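Local atomic coordinates of tetratricopeptide repeat domain protein (Salinibacter ruber, PDB entry 3MA5), a protein that is of unknown function but probably binds other proteins through the tetratricopeptide repeat domain held in this chain. Residues Thr9-Ala14 / Pro38-Thr43; Leu13-Leu18 / Tyr44-Lys49; Leu50-Asp55 / Asp62-Gly67. All blocks are in the same frame, centred on the assembly; numbering follows the deposited sequence.

Contact 1 of 3, residues Thr9-Ala14 / Pro38-Thr43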
ATOM      1  N   THR A   9      -7.690  12.877  -0.065  1.00 92.10           N
ATOM      2  CA  THR A   9      -8.382  13.078  -1.329  1.00 95.02           C
ATOM      3  C   THR A   9      -7.853  12.139  -2.412  1.00 93.96           C
ATOM      4  O   THR A   9      -8.610  11.326  -2.944  1.00 93.32           O
ATOM      5  CB  THR A   9      -8.307  14.562  -1.777  1.00102.49           C
ATOM      6  OG1 THR A   9      -9.118  15.361  -0.903  1.00106.95           O
ATOM      7  CG2 THR A   9      -8.802  14.731  -3.207  1.00102.49           C
ATOM      8  N   ARG A  10      -6.561  12.224  -2.729  1.00 91.37           N
ATOM      9  CA  ARG A  10      -6.009  11.344  -3.756  1.00 90.69           C
ATOM     10  C   ARG A  10      -5.947   9.887  -3.319  1.00 88.57           C
ATOM     11  O   ARG A  10      -6.014   8.987  -4.148  1.00 91.52           O
ATOM     12  CB  ARG A  10      -4.630  11.824  -4.243  1.00 93.96           C
ATOM     13  CG  ARG A  10      -3.825  12.649  -3.275  1.00 94.97           C
ATOM     14  CD  ARG A  10      -3.038  13.691  -4.048  1.00 94.61           C
ATOM     15  NE  ARG A  10      -1.615  13.397  -4.075  1.00 89.07           N
ATOM     16  CZ  ARG A  10      -0.813  13.528  -3.028  1.00 90.45           C
ATOM     17  NH1 ARG A  10      -1.302  13.953  -1.868  1.00 96.29           N
ATOM     18  NH2 ARG A  10       0.476  13.233  -3.139  1.00 90.04           N
ATOM     19  N   TYR A  11      -5.808   9.639  -2.027  1.00 83.52           N
ATOM     20  CA  TYR A  11      -5.816   8.257  -1.567  1.00 80.06           C
ATOM     21  C   TYR A  11      -7.174   7.647  -1.999  1.00 90.48           C
ATOM     22  O   TYR A  11      -7.223   6.646  -2.719  1.00 90.34           O
ATOM     23  CB  TYR A  11      -5.677   8.200  -0.045  1.00 79.63           C
ATOM     24  CG  TYR A  11      -5.985   6.845   0.537  1.00 83.83           C
ATOM     25  CD1 TYR A  11      -4.981   5.895   0.722  1.00 83.73           C
ATOM     26  CD2 TYR A  11      -7.287   6.500   0.876  1.00 80.63           C
ATOM     27  CE1 TYR A  11      -5.266   4.636   1.240  1.00 85.47           C
ATOM     28  CE2 TYR A  11      -7.588   5.242   1.387  1.00 84.49           C
ATOM     29  CZ  TYR A  11      -6.570   4.315   1.566  1.00 87.60           C
ATOM     30  OH  TYR A  11      -6.851   3.074   2.081  1.00 87.86           O
ATOM     31  N   ALA A  12      -8.269   8.265  -1.555  1.00 94.34           N
ATOM     32  CA  ALA A  12      -9.609   7.800  -1.899  1.00 90.33           C
ATOM     33  C   ALA A  12      -9.742   7.772  -3.420  1.00 91.10           C
ATOM     34  O   ALA A  12     -10.366   6.873  -3.987  1.00 92.94           O
ATOM     35  CB  ALA A  12     -10.670   8.724  -1.282  1.00 86.55           C
ATOM     36  N   LEU A  13      -9.152   8.768  -4.067  1.00 86.63           N
ATOM     37  CA  LEU A  13      -9.159   8.863  -5.520  1.00 90.29           C
ATOM     38  C   LEU A  13      -8.607   7.541  -6.052  1.00 92.53           C
ATOM     39  O   LEU A  13      -9.311   6.777  -6.717  1.00 86.85           O
ATOM     40  CB  LEU A  13      -8.242  10.007  -5.949  1.00 97.04           C
ATOM     41  CG  LEU A  13      -8.250  10.613  -7.353  1.00 96.74           C
ATOM     42  CD1 LEU A  13      -8.912   9.688  -8.344  1.00 92.01           C
ATOM     43  CD2 LEU A  13      -8.977  11.940  -7.283  1.00105.12           C
ATOM     44  N   ALA A  14      -7.339   7.287  -5.735  1.00 90.42           N
ATOM     45  CA  ALA A  14      -6.631   6.074  -6.134  1.00 89.20           C
ATOM     46  C   ALA A  14      -7.459   4.838  -5.859  1.00 88.37           C
ATOM     47  O   ALA A  14      -7.381   3.850  -6.578  1.00 95.79           O
ATOM     48  CB  ALA A  14      -5.329   5.974  -5.374  1.00 85.41           C
ATOM     49  N   PRO A  38       5.055  10.143   3.037  1.00 79.63           N
ATOM     50  CA  PRO A  38       5.476   8.811   3.470  1.00 81.16           C
ATOM     51  C   PRO A  38       4.884   8.267   4.764  1.00 78.87           C
ATOM     52  O   PRO A  38       4.801   7.051   4.921  1.00 79.73           O
ATOM     53  CB  PRO A  38       6.996   8.928   3.525  1.00 76.34           C
ATOM     54  CG  PRO A  38       7.196  10.327   3.875  1.00 79.04           C
ATOM     55  CD  PRO A  38       6.198  11.064   3.027  1.00 78.45           C
ATOM     56  N   ASP A  39       4.475   9.127   5.697  1.00 85.18           N
ATOM     57  CA  ASP A  39       3.896   8.570   6.920  1.00 88.76           C
ATOM     58  C   ASP A  39       2.369   8.582   6.985  1.00 80.30           C
ATOM     59  O   ASP A  39       1.779   8.767   8.045  1.00 81.66           O
ATOM     60  CB  ASP A  39       4.477   9.190   8.207  1.00 89.53           C
ATOM     61  CG  ASP A  39       5.339  10.398   7.955  1.00100.45           C
ATOM     62  OD1 ASP A  39       4.982  11.219   7.081  1.00104.06           O
ATOM     63  OD2 ASP A  39       6.367  10.534   8.654  1.00 98.74           O
ATOM     64  N   TYR A  40       1.751   8.386   5.827  1.00 77.90           N
ATOM     65  CA  TYR A  40       0.302   8.258   5.686  1.00 71.12           C
ATOM     66  C   TYR A  40       0.178   6.749   5.437  1.00 75.75           C
ATOM     67  O   TYR A  40       0.300   6.284   4.308  1.00 85.35           O
ATOM     68  CB  TYR A  40      -0.198   9.021   4.460  1.00 71.40           C
ATOM     69  CG  TYR A  40      -1.692   8.968   4.312  1.00 77.72           C
ATOM     70  CD1 TYR A  40      -2.495   9.968   4.843  1.00 86.03           C
ATOM     71  CD2 TYR A  40      -2.307   7.892   3.684  1.00 79.12           C
ATOM     72  CE1 TYR A  40      -3.877   9.900   4.762  1.00 84.90           C
ATOM     73  CE2 TYR A  40      -3.695   7.805   3.597  1.00 82.70           C
ATOM     74  CZ  TYR A  40      -4.475   8.821   4.138  1.00 86.81           C
ATOM     75  OH  TYR A  40      -5.849   8.768   4.065  1.00 92.83           O
ATOM     76  N   VAL A  41      -0.035   6.004   6.515  1.00 80.53           N
ATOM     77  CA  VAL A  41      -0.133   4.530   6.526  1.00 76.36           C
ATOM     78  C   VAL A  41      -1.024   3.760   5.537  1.00 78.67           C
ATOM     79  O   VAL A  41      -0.669   2.657   5.111  1.00 80.81           O
ATOM     80  CB  VAL A  41      -0.551   4.031   7.927  1.00 73.28           C
ATOM     81  CG1 VAL A  41       0.363   2.926   8.382  1.00 72.91           C
ATOM     82  CG2 VAL A  41      -0.553   5.185   8.901  1.00 80.95           C
ATOM     83  N   GLY A  42      -2.177   4.323   5.192  1.00 70.00           N
ATOM     84  CA  GLY A  42      -3.110   3.644   4.316  1.00 69.92           C
ATOM     85  C   GLY A  42      -2.645   3.206   2.947  1.00 80.33           C
ATOM     86  O   GLY A  42      -3.146   2.205   2.400  1.00 76.35           O
ATOM     87  N   THR A  43      -1.693   3.950   2.392  1.00 75.78           N
ATOM     88  CA  THR A  43      -1.154   3.667   1.070  1.00 73.35           C
ATOM     89  C   THR A  43      -0.394   2.356   0.962  1.00 70.22           C
ATOM     90  O   THR A  43      -0.491   1.650  -0.030  1.00 71.34           O
ATOM     91  CB  THR A  43      -0.189   4.764   0.627  1.00 76.23           C
ATOM     92  OG1 THR A  43      -0.721   6.038   0.980  1.00 69.06           O
ATOM     93  CG2 THR A  43       0.023   4.717  -0.868  1.00 73.52           C
TER

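Contact 2 of 3, residues Leu13-Leu18 / Tyr44-Lys49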
ATOM      1  N   LEU A  13      -9.152   8.768  -4.067  1.00 86.63           N
ATOM      2  CA  LEU A  13      -9.159   8.863  -5.520  1.00 90.29           C
ATOM      3  C   LEU A  13      -8.607   7.541  -6.052  1.00 92.53           C
ATOM      4  O   LEU A  13      -9.311   6.777  -6.717  1.00 86.85           O
ATOM      5  CB  LEU A  13      -8.242  10.007  -5.949  1.00 97.04           C
ATOM      6  CG  LEU A  13      -8.250  10.613  -7.353  1.00 96.74           C
ATOM      7  CD1 LEU A  13      -8.912   9.688  -8.344  1.00 92.01           C
ATOM      8  CD2 LEU A  13      -8.977  11.940  -7.283  1.00105.12           C
ATOM      9  N   ALA A  14      -7.339   7.287  -5.735  1.00 90.42           N
ATOM     10  CA  ALA A  14      -6.631   6.074  -6.134  1.00 89.20           C
ATOM     11  C   ALA A  14      -7.459   4.838  -5.859  1.00 88.37           C
ATOM     12  O   ALA A  14      -7.381   3.850  -6.578  1.00 95.79           O
ATOM     13  CB  ALA A  14      -5.329   5.974  -5.374  1.00 85.41           C
ATOM     14  N   GLN A  15      -8.249   4.917  -4.799  1.00 87.86           N
ATOM     15  CA  GLN A  15      -9.105   3.834  -4.343  1.00 91.96           C
ATOM     16  C   GLN A  15     -10.320   3.536  -5.199  1.00 95.08           C
ATOM     17  O   GLN A  15     -10.734   2.383  -5.315  1.00 93.68           O
ATOM     18  CB  GLN A  15      -9.560   4.141  -2.931  1.00 95.88           C
ATOM     19  CG  GLN A  15      -8.553   3.775  -1.866  1.00 92.01           C
ATOM     20  CD  GLN A  15      -8.842   2.411  -1.284  1.00 92.00           C
ATOM     21  OE1 GLN A  15      -8.371   1.394  -1.792  1.00 98.68           O
ATOM     22  NE2 GLN A  15      -9.650   2.380  -0.225  1.00 88.66           N
ATOM     23  N   GLU A  16     -10.908   4.567  -5.782  1.00 95.17           N
ATOM     24  CA  GLU A  16     -12.070   4.350  -6.626  1.00101.18           C
ATOM     25  C   GLU A  16     -11.572   3.667  -7.897  1.00 97.32           C
ATOM     26  O   GLU A  16     -12.175   2.694  -8.364  1.00104.74           O
ATOM     27  CB  GLU A  16     -12.769   5.679  -6.956  1.00108.19           C
ATOM     28  CG  GLU A  16     -13.444   6.430  -5.797  1.00104.79           C
ATOM     29  CD  GLU A  16     -14.497   5.603  -5.064  1.00114.79           C
ATOM     30  OE1 GLU A  16     -14.841   4.491  -5.534  1.00113.45           O
ATOM     31  OE2 GLU A  16     -14.977   6.077  -4.006  1.00111.84           O
ATOM     32  N   HIS A  17     -10.467   4.173  -8.445  1.00 95.28           N
ATOM     33  CA  HIS A  17      -9.855   3.582  -9.638  1.00 94.77           C
ATOM     34  C   HIS A  17      -9.747   2.073  -9.445  1.00 92.43           C
ATOM     35  O   HIS A  17     -10.339   1.297 -10.187  1.00 95.18           O
ATOM     36  CB  HIS A  17      -8.463   4.161  -9.859  1.00 88.76           C
ATOM     37  CG  HIS A  17      -8.474   5.535 -10.436  1.00 89.54           C
ATOM     38  ND1 HIS A  17      -9.129   5.840 -11.609  1.00 93.91           N
ATOM     39  CD2 HIS A  17      -7.897   6.690 -10.019  1.00 88.83           C
ATOM     40  CE1 HIS A  17      -8.958   7.120 -11.890  1.00 98.64           C
ATOM     41  NE2 HIS A  17      -8.212   7.657 -10.939  1.00 93.10           N
ATOM     42  N   LEU A  18      -8.977   1.675  -8.440  1.00 86.19           N
ATOM     43  CA  LEU A  18      -8.817   0.276  -8.097  1.00 91.74           C
ATOM     44  C   LEU A  18     -10.108  -0.527  -8.302  1.00 94.24           C
ATOM     45  O   LEU A  18     -10.073  -1.627  -8.855  1.00105.32           O
ATOM     46  CB  LEU A  18      -8.406   0.153  -6.637  1.00 96.05           C
ATOM     47  CG  LEU A  18      -6.932   0.007  -6.318  1.00 92.04           C
ATOM     48  CD1 LEU A  18      -6.775  -0.267  -4.828  1.00 92.74           C
ATOM     49  CD2 LEU A  18      -6.358  -1.134  -7.127  1.00 90.49           C
ATOM     50  N   TYR A  44       0.368   2.031   1.991  1.00 64.11           N
ATOM     51  CA  TYR A  44       1.191   0.838   1.945  1.00 61.70           C
ATOM     52  C   TYR A  44       0.505  -0.487   1.711  1.00 64.00           C
ATOM     53  O   TYR A  44       1.061  -1.337   1.040  1.00 64.08           O
ATOM     54  CB  TYR A  44       2.068   0.768   3.199  1.00 66.12           C
ATOM     55  CG  TYR A  44       2.972   1.964   3.344  1.00 74.81           C
ATOM     56  CD1 TYR A  44       2.479   3.177   3.815  1.00 73.65           C
ATOM     57  CD2 TYR A  44       4.312   1.900   2.951  1.00 74.28           C
ATOM     58  CE1 TYR A  44       3.301   4.313   3.886  1.00 75.18           C
ATOM     59  CE2 TYR A  44       5.142   3.019   3.018  1.00 79.95           C
ATOM     60  CZ  TYR A  44       4.629   4.225   3.482  1.00 76.85           C
ATOM     61  OH  TYR A  44       5.426   5.350   3.515  1.00 74.69           O
ATOM     62  N   TYR A  45      -0.691  -0.677   2.249  1.00 70.09           N
ATOM     63  CA  TYR A  45      -1.362  -1.952   2.046  1.00 64.24           C
ATOM     64  C   TYR A  45      -1.894  -2.149   0.621  1.00 65.42           C
ATOM     65  O   TYR A  45      -1.755  -3.219   0.037  1.00 64.02           O
ATOM     66  CB  TYR A  45      -2.487  -2.112   3.071  1.00 57.16           C
ATOM     67  CG  TYR A  45      -3.372  -3.295   2.825  1.00 60.62           C
ATOM     68  CD1 TYR A  45      -4.439  -3.215   1.932  1.00 65.71           C
ATOM     69  CD2 TYR A  45      -3.105  -4.518   3.429  1.00 61.48           C
ATOM     70  CE1 TYR A  45      -5.221  -4.343   1.640  1.00 67.18           C
ATOM     71  CE2 TYR A  45      -3.882  -5.652   3.145  1.00 63.73           C
ATOM     72  CZ  TYR A  45      -4.937  -5.557   2.246  1.00 69.38           C
ATOM     73  OH  TYR A  45      -5.704  -6.662   1.944  1.00 73.17           O
ATOM     74  N   HIS A  46      -2.501  -1.120   0.061  1.00 65.74           N
ATOM     75  CA  HIS A  46      -3.022  -1.233  -1.277  1.00 68.69           C
ATOM     76  C   HIS A  46      -1.928  -1.239  -2.331  1.00 70.43           C
ATOM     77  O   HIS A  46      -2.099  -1.857  -3.375  1.00 72.15           O
ATOM     78  CB  HIS A  46      -4.020  -0.103  -1.554  1.00 72.84           C
ATOM     79  CG  HIS A  46      -5.217  -0.136  -0.657  1.00 79.73           C
ATOM     80  ND1 HIS A  46      -6.041  -1.230  -0.558  1.00 77.28           N
ATOM     81  CD2 HIS A  46      -5.678   0.766   0.250  1.00 80.45           C
ATOM     82  CE1 HIS A  46      -6.950  -1.018   0.375  1.00 79.76           C
ATOM     83  NE2 HIS A  46      -6.748   0.189   0.879  1.00 83.71           N
ATOM     84  N   LEU A  47      -0.807  -0.565  -2.072  1.00 69.27           N
ATOM     85  CA  LEU A  47       0.278  -0.515  -3.040  1.00 69.42           C
ATOM     86  C   LEU A  47       0.910  -1.875  -3.167  1.00 65.36           C
ATOM     87  O   LEU A  47       1.182  -2.339  -4.264  1.00 64.96           O
ATOM     88  CB  LEU A  47       1.342   0.485  -2.611  1.00 66.56           C
ATOM     89  CG  LEU A  47       2.476   0.701  -3.617  1.00 69.14           C
ATOM     90  CD1 LEU A  47       1.891   0.874  -5.004  1.00 67.78           C
ATOM     91  CD2 LEU A  47       3.297   1.921  -3.218  1.00 66.65           C
ATOM     92  N   GLY A  48       1.135  -2.513  -2.029  1.00 67.49           N
ATOM     93  CA  GLY A  48       1.754  -3.817  -2.020  1.00 65.75           C
ATOM     94  C   GLY A  48       0.847  -4.863  -2.615  1.00 71.15           C
ATOM     95  O   GLY A  48       1.303  -5.776  -3.298  1.00 77.65           O
ATOM     96  N   LYS A  49      -0.445  -4.742  -2.357  1.00 67.81           N
ATOM     97  CA  LYS A  49      -1.397  -5.707  -2.881  1.00 66.78           C
ATOM     98  C   LYS A  49      -1.464  -5.526  -4.388  1.00 70.60           C
ATOM     99  O   LYS A  49      -1.815  -6.446  -5.116  1.00 70.11           O
ATOM    100  CB  LYS A  49      -2.768  -5.494  -2.231  1.00 65.69           C
ATOM    101  CG  LYS A  49      -2.911  -6.124  -0.857  1.00 67.48           C
ATOM    102  CD  LYS A  49      -3.325  -7.592  -0.978  1.00 68.60           C
ATOM    103  CE  LYS A  49      -3.007  -8.406   0.269  1.00 71.61           C
ATOM    104  NZ  LYS A  49      -3.551  -9.789   0.155  1.00 73.38           N
TER

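Contact 3 of 3, residues Leu50-Asp55 / Asp62-Gly67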
ATOM      1  N   LEU A  50      -1.094  -4.338  -4.852  1.00 72.20           N
ATOM      2  CA  LEU A  50      -1.109  -4.026  -6.270  1.00 64.69           C
ATOM      3  C   LEU A  50       0.148  -4.538  -6.920  1.00 72.55           C
ATOM      4  O   LEU A  50       0.121  -5.028  -8.055  1.00 79.46           O
ATOM      5  CB  LEU A  50      -1.192  -2.524  -6.478  1.00 66.80           C
ATOM      6  CG  LEU A  50      -1.631  -2.007  -7.850  1.00 74.86           C
ATOM      7  CD1 LEU A  50      -2.920  -2.709  -8.280  1.00 73.24           C
ATOM      8  CD2 LEU A  50      -1.859  -0.510  -7.776  1.00 78.35           C
ATOM      9  N   TYR A  51       1.260  -4.411  -6.204  1.00 71.39           N
ATOM     10  CA  TYR A  51       2.530  -4.884  -6.727  1.00 72.40           C
ATOM     11  C   TYR A  51       2.458  -6.374  -6.945  1.00 76.51           C
ATOM     12  O   TYR A  51       2.997  -6.889  -7.917  1.00 77.83           O
ATOM     13  CB  TYR A  51       3.663  -4.580  -5.765  1.00 67.46           C
ATOM     14  CG  TYR A  51       4.237  -3.207  -5.935  1.00 63.45           C
ATOM     15  CD1 TYR A  51       4.202  -2.559  -7.169  1.00 67.33           C
ATOM     16  CD2 TYR A  51       4.834  -2.557  -4.867  1.00 67.13           C
ATOM     17  CE1 TYR A  51       4.740  -1.289  -7.322  1.00 66.56           C
ATOM     18  CE2 TYR A  51       5.374  -1.293  -5.008  1.00 70.15           C
ATOM     19  CZ  TYR A  51       5.327  -0.665  -6.227  1.00 68.38           C
ATOM     20  OH  TYR A  51       5.830   0.606  -6.320  1.00 68.15           O
ATOM     21  N   GLU A  52       1.791  -7.059  -6.026  1.00 70.58           N
ATOM     22  CA  GLU A  52       1.655  -8.495  -6.129  1.00 70.30           C
ATOM     23  C   GLU A  52       0.906  -8.837  -7.405  1.00 75.94           C
ATOM     24  O   GLU A  52       1.343  -9.693  -8.164  1.00 83.52           O
ATOM     25  CB  GLU A  52       0.927  -9.063  -4.902  1.00 72.40           C
ATOM     26  CG  GLU A  52       1.777  -9.139  -3.634  1.00 71.69           C
ATOM     27  CD  GLU A  52       1.087  -9.924  -2.547  1.00 76.21           C
ATOM     28  OE1 GLU A  52       0.799  -9.364  -1.458  1.00 80.16           O
ATOM     29  OE2 GLU A  52       0.831 -11.116  -2.804  1.00 82.02           O
ATOM     30  N   ARG A  53      -0.207  -8.153  -7.653  1.00 75.32           N
ATOM     31  CA  ARG A  53      -1.006  -8.396  -8.857  1.00 80.29           C
ATOM     32  C   ARG A  53      -0.186  -8.121 -10.099  1.00 80.84           C
ATOM     33  O   ARG A  53      -0.377  -8.750 -11.132  1.00 80.06           O
ATOM     34  CB  ARG A  53      -2.249  -7.501  -8.875  1.00 77.39           C
ATOM     35  CG  ARG A  53      -3.182  -7.727  -7.700  1.00 80.09           C
ATOM     36  CD  ARG A  53      -4.374  -6.790  -7.748  1.00 90.11           C
ATOM     37  NE  ARG A  53      -5.333  -7.177  -8.779  1.00 95.73           N
ATOM     38  CZ  ARG A  53      -6.344  -6.415  -9.174  1.00 96.76           C
ATOM     39  NH1 ARG A  53      -6.526  -5.222  -8.626  1.00103.52           N
ATOM     40  NH2 ARG A  53      -7.166  -6.845 -10.114  1.00 98.28           N
ATOM     41  N   LEU A  54       0.730  -7.168  -9.973  1.00 79.84           N
ATOM     42  CA  LEU A  54       1.609  -6.760 -11.054  1.00 81.69           C
ATOM     43  C   LEU A  54       2.805  -7.683 -11.202  1.00 81.19           C
ATOM     44  O   LEU A  54       3.742  -7.371 -11.933  1.00 77.28           O
ATOM     45  CB  LEU A  54       2.100  -5.337 -10.787  1.00 78.44           C
ATOM     46  CG  LEU A  54       1.026  -4.273 -10.992  1.00 79.47           C
ATOM     47  CD1 LEU A  54       1.541  -2.866 -10.658  1.00 73.49           C
ATOM     48  CD2 LEU A  54       0.590  -4.369 -12.441  1.00 73.02           C
ATOM     49  N   ASP A  55       2.773  -8.807 -10.497  1.00 82.14           N
ATOM     50  CA  ASP A  55       3.856  -9.783 -10.505  1.00 90.50           C
ATOM     51  C   ASP A  55       5.211  -9.244 -10.010  1.00 92.88           C
ATOM     52  O   ASP A  55       6.256  -9.865 -10.225  1.00 97.36           O
ATOM     53  CB  ASP A  55       3.998 -10.411 -11.894  1.00 98.02           C
ATOM     54  CG  ASP A  55       4.545 -11.833 -11.835  1.00111.15           C
ATOM     55  OD1 ASP A  55       4.232 -12.565 -10.858  1.00108.80           O
ATOM     56  OD2 ASP A  55       5.279 -12.230 -12.765  1.00124.06           O
ATOM     57  N   ASP A  62       8.653  -5.113   0.184  1.00 79.63           N
ATOM     58  CA  ASP A  62       9.452  -4.015   0.704  1.00 79.70           C
ATOM     59  C   ASP A  62       8.504  -2.904   1.048  1.00 77.04           C
ATOM     60  O   ASP A  62       8.839  -2.021   1.835  1.00 81.72           O
ATOM     61  CB  ASP A  62      10.455  -3.486  -0.325  1.00 87.52           C
ATOM     62  CG  ASP A  62      11.364  -4.567  -0.872  1.00 93.27           C
ATOM     63  OD1 ASP A  62      11.837  -5.411  -0.074  1.00 89.17           O
ATOM     64  OD2 ASP A  62      11.612  -4.560  -2.102  1.00 96.08           O
ATOM     65  N   THR A  63       7.317  -2.931   0.447  1.00 78.06           N
ATOM     66  CA  THR A  63       6.333  -1.889   0.725  1.00 77.58           C
ATOM     67  C   THR A  63       5.576  -2.256   2.004  1.00 72.45           C
ATOM     68  O   THR A  63       5.349  -1.406   2.864  1.00 68.27           O
ATOM     69  CB  THR A  63       5.386  -1.690  -0.477  1.00 71.55           C
ATOM     70  OG1 THR A  63       6.157  -1.342  -1.631  1.00 73.23           O
ATOM     71  CG2 THR A  63       4.416  -0.566  -0.212  1.00 73.99           C
ATOM     72  N   TYR A  64       5.211  -3.524   2.150  1.00 69.34           N
ATOM     73  CA  TYR A  64       4.539  -3.940   3.367  1.00 65.68           C
ATOM     74  C   TYR A  64       5.490  -3.673   4.531  1.00 73.42           C
ATOM     75  O   TYR A  64       5.071  -3.294   5.622  1.00 76.25           O
ATOM     76  CB  TYR A  64       4.183  -5.434   3.329  1.00 69.39           C
ATOM     77  CG  TYR A  64       3.131  -5.814   2.296  1.00 76.25           C
ATOM     78  CD1 TYR A  64       2.155  -4.904   1.899  1.00 71.58           C
ATOM     79  CD2 TYR A  64       3.095  -7.085   1.742  1.00 74.17           C
ATOM     80  CE1 TYR A  64       1.181  -5.242   0.980  1.00 71.60           C
ATOM     81  CE2 TYR A  64       2.124  -7.434   0.823  1.00 73.34           C
ATOM     82  CZ  TYR A  64       1.168  -6.509   0.443  1.00 76.80           C
ATOM     83  OH  TYR A  64       0.223  -6.860  -0.505  1.00 74.21           O
ATOM     84  N   ALA A  65       6.783  -3.857   4.298  1.00 74.46           N
ATOM     85  CA  ALA A  65       7.764  -3.644   5.355  1.00 69.81           C
ATOM     86  C   ALA A  65       7.923  -2.174   5.666  1.00 66.46           C
ATOM     87  O   ALA A  65       8.126  -1.799   6.824  1.00 74.12           O
ATOM     88  CB  ALA A  65       9.087  -4.242   4.963  1.00 67.95           C
ATOM     89  N   GLN A  66       7.853  -1.345   4.632  1.00 64.48           N
ATOM     90  CA  GLN A  66       7.942   0.095   4.819  1.00 72.28           C
ATOM     91  C   GLN A  66       6.686   0.533   5.591  1.00 77.39           C
ATOM     92  O   GLN A  66       6.736   1.388   6.464  1.00 72.02           O
ATOM     93  CB  GLN A  66       7.962   0.802   3.469  1.00 79.26           C
ATOM     94  CG  GLN A  66       9.178   0.558   2.610  1.00 87.12           C
ATOM     95  CD  GLN A  66       9.144   1.385   1.314  1.00 98.12           C
ATOM     96  OE1 GLN A  66       8.615   2.500   1.293  1.00 97.14           O
ATOM     97  NE2 GLN A  66       9.725   0.847   0.238  1.00104.17           N
ATOM     98  N   GLY A  67       5.556  -0.073   5.244  1.00 72.15           N
ATOM     99  CA  GLY A  67       4.307   0.249   5.903  1.00 72.44           C
ATOM    100  C   GLY A  67       4.311  -0.133   7.363  1.00 73.65           C
ATOM    101  O   GLY A  67       3.828   0.605   8.210  1.00 72.37           O
TER

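Contact 1 of 3, residues Thr9-Ala14 / Pro38-Thr43
The ring of Tyr-11 has the hydroxyl of Tyr-40 over one face, while the carbonyl oxygen of Gly-42 and the backbone N of Thr-43 meet it at the edge. Gly-42 O lies in the plane of that ring, 3.4 Å from Tyr-11 CE1. The Tyr-40 ring is approached obliquely: its CE2 comes 3.7 Å from Tyr-11 CD1, and its OH stands 4.0 Å from Tyr-11 CG, so it is the outer end of Tyr-40 that reaches across. The centroids are 5.6 Å apart and the planes meet at 50°, an arrangement neither stacked nor edge-to-face, with the two side chains crossing at about a right angle. With chi1 at 167°, CG opposite the backbone N, the Tyr-11 ring swings off helix 7-19 toward the turn entering helix 42-53. These two helices are probably the first helices of successive tetratricopeptide repeats, as predicted for 7-40 and 41-74, and in this fold such helices line up side by side along the inner face of the array. Gly-42 offers the ring backbone alone; a CB there would point toward Tyr-11. Thr-43 takes a lesser part: its OG1 lies 4.3 Å from Tyr-11 CD1 and makes a weak hydrogen bond to Tyr-40 O at 3.5 Å, while its side chain packs on Phe-30 and Val-34 of helix 23-36. Beyond the pair, Tyr-40 also touches Pro-7 and Phe-8, and Arg-10, one residue before Tyr-11, hydrogen-bonds through NH2 to Thr-36 OG1.

Contact 2 of 3, residues Leu13-Leu18 / Tyr44-Lys49
Gln-15 lays its amide over the imidazole of His-46, with OE1 above the centre of the ring and 3.3 Å from its plane. This is the close part of the contact: OE1 reaches all five ring atoms, from 3.3 Å at His-46 NE2 to 3.7 Å at His-46 CG, and the amide and ring planes are only 30° apart. Gln-15 does not set out straight for His-46: CG is anti to the carbonyl carbon (chi1 -82°), and a bend at chi2 (-96°) then brings the amide over the ring. The opposite face of the imidazole is covered from within its own helix by Tyr-45, whose CD1 stands 3.5 Å above the plane near the rim. His-46 thus lies between an amide on one face and the edge of the Tyr-45 ring on the other. The loose side is apolar: Leu-18 CD1 comes no nearer than 4.3 Å to His-46 CB, approaching the ring obliquely. All three touching residues remain partly exposed, so the seam between helix 7-19 and helix 42-53 is here a surface one, while the buried Ala-14 and Leu-47 turn to Phe-30 of helix 23-36. On the predicted repeats 7-40 and 41-74, these are probably the first helices of successive repeats. The chemistry is that of face packing: an imidazole N-H lies in the ring plane and cannot point at an oxygen above it, so Gln-15 OE1 and His-46 NE2 make no hydrogen bond, and, if the amide is placed as modelled, its oxygen would probably sit more comfortably on an electron-poor, protonated imidazole.

Contact 3 of 3, residues Leu50-Asp55 / Asp62-Gly67
A buried tyrosine hydroxyl donates to a carboxylate from its less usual side: Tyr-64 OH bonds Glu-52 OE1 at 2.7 Å, meeting the oxygen on the anti side and 18° out of the carboxylate plane. OE1 lies in the plane of the Tyr-64 ring at its edge, 3.3 Å from Tyr-64 CE2, yet the carboxylate itself is turned 80° to that ring. Glu-52 has CG anti to the carbonyl carbon (chi1 -76°) and is extended beyond it, which carries the carboxylate across to Tyr-64; the two side chains cross at about a right angle. With an alanine in place of Glu-52, the Tyr-64 hydroxyl would probably lose its carboxylate acceptor and turn to the Gly-48 carbonyl nearby, and the ring edge would lose the oxygen beside CE2. Next to this bond along both helices, Tyr-51 presents its ring edge to Thr-63, with OG1 in the ring plane and 3.5 Å from Tyr-51 CE2. Tyr-51 OH is hydrogen-bonded to Glu-31 OE2 of helix 23-36, and Thr-63 OG1 to Asp-59 O one turn back in its own helix. Helix 77-91 covers Glu-52 with Ala-90 and Tyr-64 with Ala-86 and Lys-87. Helix 42-53 closes with a Schellman motif: Asp-55, at positive phi, is the C-prime residue, its N bonds Glu-52 O, and the N of the residue after it bonds Tyr-51 O. Two antiparallel helices joined by so short a turn, with Tyr-51 and Tyr-64 at positions usually aromatic in the family, form the helical hairpin of a tetratricopeptide repeat, predicted for 41-74.

How the contacts relate
Helix 42-53 takes part in all three contacts. Contacts 1 and 2 start from the same part of helix 7-19 and have centres about 8 Å apart; Tyr-11 OH packs 3.1 Å from His-46 NE2, making one continuous seam between predicted repeats. Contact 3 lies within the second repeat, its centre about 11 Å from that of contact 2; contacts 1 and 3, about 15 Å apart between centres, lie on opposite sides of the chain's centre. Contacts 2 and 3 meet where Gly-48 O, 3.2 Å from Tyr-64 OH, is a probable alternative acceptor competing with Glu-52 OE1 for the hydroxyl hydrogen, and where Tyr-44 CD2 packs 3.3 Å from Gly-67 N.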